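Local atomic coordinates of microcin B17-processing protein McbB (Escherichia coli str. K-12 substr. MG1655, PDB entry 6GRH), a protein that is needed to process the inactive precursor of microcin B17, McbA, into the active antibiotic peptide. Residues K44-S49 against D63-E68; E198-R203 against M267-A272. All coordinates share one frame; numbering follows the deposited sequence. Where two conformers were deposited one is given.

Contact 1: residues K44-S49 against D63-E68; sequences KKVLES and DKLLDE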
loop_
_atom_site.group_PDB
_atom_site.type_symbol
_atom_site.label_atom_id
_atom_site.label_comp_id
_atom_site.label_asym_id
_atom_site.label_seq_id
_atom_site.Cartn_x
_atom_site.Cartn_y
_atom_site.Cartn_z
ATOM N N LYS B 44 -8.964 -52.232 7.589
ATOM C CA LYS B 44 -7.503 -52.055 7.744
ATOM C C LYS B 44 -6.808 -52.368 6.409
ATOM O O LYS B 44 -6.007 -51.595 5.918
ATOM C CB LYS B 44 -6.964 -52.952 8.864
ATOM C CG LYS B 44 -5.452 -52.980 8.981
ATOM C CD LYS B 44 -5.009 -53.831 10.164
ATOM C CE LYS B 44 -3.489 -53.918 10.183
ATOM N NZ LYS B 44 -2.981 -54.768 11.280
ATOM N N LYS B 45 -7.165 -53.507 5.822
ATOM C CA LYS B 45 -6.644 -53.917 4.514
ATOM C C LYS B 45 -6.870 -52.885 3.419
ATOM O O LYS B 45 -5.960 -52.572 2.663
ATOM C CB LYS B 45 -7.214 -55.296 4.100
ATOM N N VAL B 46 -8.076 -52.338 3.351
ATOM C CA VAL B 46 -8.414 -51.295 2.380
ATOM C C VAL B 46 -7.520 -50.077 2.566
ATOM O O VAL B 46 -6.913 -49.590 1.615
ATOM C CB VAL B 46 -9.914 -50.925 2.483
ATOM C CG1 VAL B 46 -10.248 -49.679 1.674
ATOM C CG2 VAL B 46 -10.777 -52.093 2.030
ATOM N N LEU B 47 -7.431 -49.594 3.805
ATOM C CA LEU B 47 -6.623 -48.439 4.108
ATOM C C LEU B 47 -5.142 -48.658 3.768
ATOM O O LEU B 47 -4.520 -47.779 3.213
ATOM C CB LEU B 47 -6.796 -48.016 5.579
ATOM C CG LEU B 47 -8.182 -47.537 5.949
ATOM C CD1 LEU B 47 -8.336 -47.503 7.475
ATOM C CD2 LEU B 47 -8.509 -46.192 5.313
ATOM N N GLU B 48 -4.592 -49.817 4.089
ATOM C CA GLU B 48 -3.215 -50.150 3.697
ATOM C C GLU B 48 -2.979 -50.103 2.174
ATOM O O GLU B 48 -1.959 -49.570 1.710
ATOM C CB GLU B 48 -2.816 -51.511 4.262
ATOM C CG GLU B 48 -2.605 -51.417 5.765
ATOM C CD GLU B 48 -2.348 -52.746 6.438
ATOM O OE1 GLU B 48 -2.834 -53.798 5.940
ATOM O OE2 GLU B 48 -1.676 -52.724 7.499
ATOM N N SER B 49 -3.911 -50.651 1.394
ATOM C CA SER B 49 -3.795 -50.605 -0.066
ATOM C C SER B 49 -3.914 -49.189 -0.599
ATOM O O SER B 49 -3.136 -48.799 -1.467
ATOM C CB SER B 49 -4.844 -51.455 -0.770
ATOM O OG SER B 49 -4.967 -50.971 -2.104
ATOM N N ASP B 63 -14.090 -49.743 -5.487
ATOM C CA ASP B 63 -15.175 -50.725 -5.335
ATOM C C ASP B 63 -14.661 -52.151 -5.191
ATOM O O ASP B 63 -15.089 -52.881 -4.305
ATOM C CB ASP B 63 -16.157 -50.659 -6.517
ATOM C CG ASP B 63 -17.003 -49.398 -6.503
ATOM O OD1 ASP B 63 -16.831 -48.566 -5.583
ATOM O OD2 ASP B 63 -17.838 -49.220 -7.417
ATOM N N LYS B 64 -13.738 -52.525 -6.075
ATOM C CA LYS B 64 -13.089 -53.840 -6.057
ATOM C C LYS B 64 -12.369 -54.071 -4.718
ATOM O O LYS B 64 -12.506 -55.101 -4.105
ATOM C CB LYS B 64 -12.091 -53.930 -7.226
ATOM C CG LYS B 64 -11.660 -55.332 -7.638
ATOM C CD LYS B 64 -11.317 -55.365 -9.141
ATOM C CE LYS B 64 -10.446 -56.549 -9.535
ATOM N NZ LYS B 64 -10.950 -57.845 -9.027
ATOM N N LEU B 65 -11.616 -53.074 -4.275
ATOM C CA LEU B 65 -10.929 -53.129 -2.975
ATOM C C LEU B 65 -11.904 -53.394 -1.821
ATOM O O LEU B 65 -11.671 -54.262 -0.975
ATOM C CB LEU B 65 -10.187 -51.819 -2.726
ATOM C CG LEU B 65 -8.758 -51.859 -2.211
ATOM C CD1 LEU B 65 -7.827 -52.752 -3.020
ATOM C CD2 LEU B 65 -8.248 -50.415 -2.208
ATOM N N LEU B 66 -13.003 -52.646 -1.826
ATOM C CA LEU B 66 -14.054 -52.802 -0.816
ATOM C C LEU B 66 -14.739 -54.177 -0.901
ATOM O O LEU B 66 -14.948 -54.826 0.128
ATOM C CB LEU B 66 -15.076 -51.663 -0.919
ATOM C CG LEU B 66 -14.532 -50.276 -0.569
ATOM C CD1 LEU B 66 -15.468 -49.179 -1.071
ATOM C CD2 LEU B 66 -14.316 -50.177 0.929
ATOM N N ASP B 67 -15.071 -54.621 -2.117
ATOM C CA ASP B 67 -15.635 -55.972 -2.337
ATOM C C ASP B 67 -14.728 -57.057 -1.797
ATOM O O ASP B 67 -15.194 -57.963 -1.143
ATOM C CB ASP B 67 -15.899 -56.266 -3.826
ATOM C CG ASP B 67 -17.142 -55.544 -4.379
ATOM O OD1 ASP B 67 -17.917 -54.951 -3.594
ATOM O OD2 ASP B 67 -17.349 -55.582 -5.615
ATOM N N GLU B 68 -13.429 -56.943 -2.048
ATOM C CA GLU B 68 -12.446 -57.944 -1.581
ATOM C C GLU B 68 -12.364 -58.069 -0.053
ATOM O O GLU B 68 -12.144 -59.143 0.484
ATOM C CB GLU B 68 -11.066 -57.623 -2.178
ATOM C CG GLU B 68 -10.973 -57.994 -3.661
ATOM C CD GLU B 68 -9.683 -57.541 -4.362
ATOM O OE1 GLU B 68 -9.035 -56.556 -3.964
ATOM O OE2 GLU B 68 -9.321 -58.195 -5.352
#
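V46 and S49 of helix 41-52 meet L65 and L66 of helix 59-68, and the two helices run roughly antiparallel, the short axes at 149° and 9.5 Å apart at their closest. The tight end is the L65–S49 pair. The isobutyl group of L65 reaches across with both methyls against the small serine, CD2 lying 3.8 Å and CD1 4.0 Å from S49 CB. The serine hydroxyl takes two conformations; in one of them it too lies against these methyls, a closeness that is therefore uncertain. A serine suits this place because its short side chain lets the leucine come close to the opposing helix.

One turn earlier, V46 packs more loosely. Its CG2 rests 3.8 Å from the backbone O of L65, a van der Waals contact with the peptide itself, while CG1 lies 4.2 Å from CD2 of L66. The L66 side chain starts away from helix 41-52, yet CD2 comes back within touch of both valine methyls. Valine suits this place because its two methyls reach the opposing helix on a short side chain.

The outer side of helix 59-68 is polar, with K64 and D67 exposed there, while E68 is exposed at the margin of the interface; E48 is exposed on the other helix. D63 and D67 make salt bridges with K77 and K73, tying helix 59-68 to helix 73-82. V46 also touches S69 just beyond the helix end, and L66 packs on I71 and K77. On the other helix, L47, pointing away from this contact, packs on V85, on I20 of strand 13-23 in the antiparallel sheet, and on L80 of helix 73-82.

Contact 2: residues E198-R203 against M267-A272; sequences ERWLSR and MSSVSA. With SO4 (sulfate ion), chain G.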
loop_
_atom_site.group_PDB
_atom_site.type_symbol
_atom_site.label_atom_id
_atom_site.label_comp_id
_atom_site.label_asym_id
_atom_site.label_seq_id
_atom_site.Cartn_x
_atom_site.Cartn_y
_atom_site.Cartn_z
ATOM N N GLU B 198 8.646 -5.826 -13.292
ATOM C CA GLU B 198 8.652 -4.360 -13.167
ATOM C C GLU B 198 8.072 -3.872 -11.834
ATOM O O GLU B 198 8.566 -2.905 -11.255
ATOM C CB GLU B 198 7.922 -3.717 -14.350
ATOM C CG GLU B 198 8.687 -3.923 -15.664
ATOM C CD GLU B 198 10.055 -3.245 -15.701
ATOM O OE1 GLU B 198 10.206 -2.203 -15.017
ATOM O OE2 GLU B 198 10.955 -3.741 -16.434
ATOM N N ARG B 199 7.024 -4.520 -11.356
ATOM C CA ARG B 199 6.503 -4.235 -10.012
ATOM C C ARG B 199 7.587 -4.475 -8.938
ATOM O O ARG B 199 7.784 -3.606 -8.069
ATOM C CB ARG B 199 5.243 -5.047 -9.724
ATOM C CG ARG B 199 4.560 -4.750 -8.393
ATOM C CD ARG B 199 3.805 -3.447 -8.441
ATOM N NE ARG B 199 3.155 -3.133 -7.172
ATOM C CZ ARG B 199 3.705 -2.468 -6.147
ATOM N NH1 ARG B 199 4.975 -2.034 -6.160
ATOM N NH2 ARG B 199 2.963 -2.252 -5.069
ATOM N N TRP B 200 8.309 -5.590 -9.009
ATOM C CA TRP B 200 9.336 -5.894 -7.997
ATOM C C TRP B 200 10.572 -4.998 -8.138
ATOM O O TRP B 200 11.126 -4.540 -7.124
ATOM C CB TRP B 200 9.770 -7.366 -8.006
ATOM C CG TRP B 200 8.648 -8.390 -8.045
ATOM C CD1 TRP B 200 8.648 -9.544 -8.761
ATOM C CD2 TRP B 200 7.385 -8.346 -7.361
ATOM N NE1 TRP B 200 7.480 -10.213 -8.576
ATOM C CE2 TRP B 200 6.687 -9.515 -7.715
ATOM C CE3 TRP B 200 6.780 -7.436 -6.472
ATOM C CZ2 TRP B 200 5.416 -9.812 -7.227
ATOM C CZ3 TRP B 200 5.503 -7.723 -5.988
ATOM C CH2 TRP B 200 4.834 -8.901 -6.372
ATOM N N LEU B 201 11.003 -4.727 -9.374
ATOM C CA LEU B 201 12.149 -3.830 -9.580
ATOM C C LEU B 201 11.894 -2.394 -9.070
ATOM O O LEU B 201 12.799 -1.789 -8.478
ATOM C CB LEU B 201 12.632 -3.835 -11.026
ATOM C CG LEU B 201 13.216 -5.180 -11.470
ATOM C CD1 LEU B 201 13.546 -5.125 -12.943
ATOM C CD2 LEU B 201 14.440 -5.608 -10.692
ATOM N N SER B 202 10.675 -1.897 -9.281
ATOM C CA SER B 202 10.212 -0.622 -8.739
ATOM C C SER B 202 10.233 -0.592 -7.214
ATOM O O SER B 202 10.790 0.332 -6.627
ATOM C CB SER B 202 8.789 -0.308 -9.239
ATOM O OG SER B 202 7.780 -0.999 -8.497
ATOM N N ARG B 203 9.626 -1.596 -6.586
ATOM C CA ARG B 203 9.619 -1.716 -5.110
ATOM C C ARG B 203 11.035 -1.771 -4.523
ATOM O O ARG B 203 11.258 -1.236 -3.433
ATOM C CB ARG B 203 8.795 -2.917 -4.632
ATOM C CG ARG B 203 8.942 -3.255 -3.137
ATOM C CD ARG B 203 7.984 -4.357 -2.694
ATOM N NE ARG B 203 6.591 -3.899 -2.791
ATOM C CZ ARG B 203 5.525 -4.686 -2.930
ATOM N NH1 ARG B 203 5.643 -6.013 -2.998
ATOM N NH2 ARG B 203 4.312 -4.136 -3.020
ATOM N N MET B 267 -5.222 -16.583 -8.308
ATOM C CA MET B 267 -4.257 -16.513 -9.403
ATOM C C MET B 267 -3.098 -15.558 -9.168
ATOM O O MET B 267 -2.334 -15.284 -10.100
ATOM C CB MET B 267 -4.978 -16.183 -10.689
ATOM C CG MET B 267 -5.856 -17.339 -11.124
ATOM S SD MET B 267 -6.744 -16.925 -12.623
ATOM C CE MET B 267 -5.420 -16.507 -13.749
ATOM N N SER B 268 -2.960 -15.052 -7.937
ATOM C CA SER B 268 -1.951 -14.038 -7.652
ATOM C C SER B 268 -0.521 -14.565 -7.467
ATOM O O SER B 268 -0.288 -15.758 -7.252
ATOM C CB SER B 268 -2.362 -13.255 -6.394
ATOM O OG SER B 268 -3.605 -12.661 -6.627
ATOM N N SER B 269 0.430 -13.634 -7.500
ATOM C CA SER B 269 1.833 -13.941 -7.298
ATOM C C SER B 269 2.076 -14.412 -5.854
ATOM O O SER B 269 1.351 -14.035 -4.951
ATOM C CB SER B 269 2.702 -12.712 -7.595
ATOM O OG SER B 269 2.558 -11.753 -6.554
ATOM N N VAL B 270 3.133 -15.201 -5.672
ATOM C CA VAL B 270 3.571 -15.695 -4.381
ATOM C C VAL B 270 5.070 -15.439 -4.328
ATOM O O VAL B 270 5.789 -15.887 -5.206
ATOM C CB VAL B 270 3.326 -17.215 -4.235
ATOM C CG1 VAL B 270 3.849 -17.713 -2.874
ATOM C CG2 VAL B 270 1.850 -17.533 -4.421
ATOM N N SER B 271 5.524 -14.676 -3.339
ATOM C CA SER B 271 6.944 -14.382 -3.142
ATOM C C SER B 271 7.382 -14.932 -1.786
ATOM O O SER B 271 6.642 -14.821 -0.804
ATOM C CB SER B 271 7.203 -12.859 -3.191
ATOM O OG SER B 271 6.619 -12.284 -4.365
ATOM N N ALA B 272 8.577 -15.497 -1.718
ATOM C CA ALA B 272 9.098 -16.061 -0.477
ATOM C C ALA B 272 10.460 -15.454 -0.176
ATOM O O ALA B 272 11.333 -15.446 -1.034
ATOM C CB ALA B 272 9.207 -17.574 -0.580
HETATM S S SO4 G . 5.355 -0.373 -2.944
HETATM O O1 SO4 G . 6.174 -0.847 -1.805
HETATM O O2 SO4 G . 5.128 1.088 -2.868
HETATM O O3 SO4 G . 6.099 -0.651 -4.193
HETATM O O4 SO4 G . 4.058 -1.071 -2.895
#
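Helix 193-204 stands off from strand 269-273, with no backbone contact between them: the nearest CA atoms, those of W200 and S271, are 10.1 Å apart. The indole of W200 spans the gap, as a large flat side chain can. With CG anti to the carbonyl carbon (chi1 -47°), the ring leaves the helix toward the strand and presents the outer rim of its six-membered ring to two serines. S269 OG comes in at the ring edge, 3.5 Å from CZ2. S271 OG approaches obliquely, 4.0 Å from the same carbon. Both serines point toward the helix because alternate residues of a strand share a side, whereas V270 between them points away. Their hydroxyls are small enough to admit the indole and have polar partners elsewhere: S269 OG bonds to E282 O, and S271 OG makes a weak hydrogen bond to R179.

The strand belongs to a mixed sheet, flanked by antiparallel strands 177-180 and 279-282, and the tryptophan packs the helix against this sheet. R179 makes a cation-pi contact with W200, and Y172 and L174 also touch it. C192 just precedes this helix and C195 lies in its first turn; with C290 and C292 they bind zinc.

Beside the indole, R199 and R203, one helical turn apart and not touching the strand, hold a sulfate probably taken from the crystallisation liquor. R199 meets it through two hydrogen bonds, NH1 to O3 and NH2 to O4, each 2.7 Å and nearly straight. R203 adds NE to O1 at 3.2 Å and NH2 to O4 at 3.1 Å, so O4 is gripped by both arginines. The anion probably offsets their closely placed charges; E282 makes a salt bridge with R203 NH1.

Contact 1 and contact 2 share no helix or strand, and their centres lie 47 Å apart on opposite sides of the centre of the chain. Contact 1 is local and peripheral, a partly buried pairing of two helices through segments 44-49 and 63-68, 14 residues apart, beside the antiparallel sheet. Contact 2 is the more buried and central one, joining a helix near the zinc site to a strand of the mixed sheet through segments 64 residues apart. The chemistry follows: aliphatic branches mesh with a serine in the first, whereas in the second one aromatic ring meets two hydroxyls and two arginines nearby on the same helix bind a sulfate.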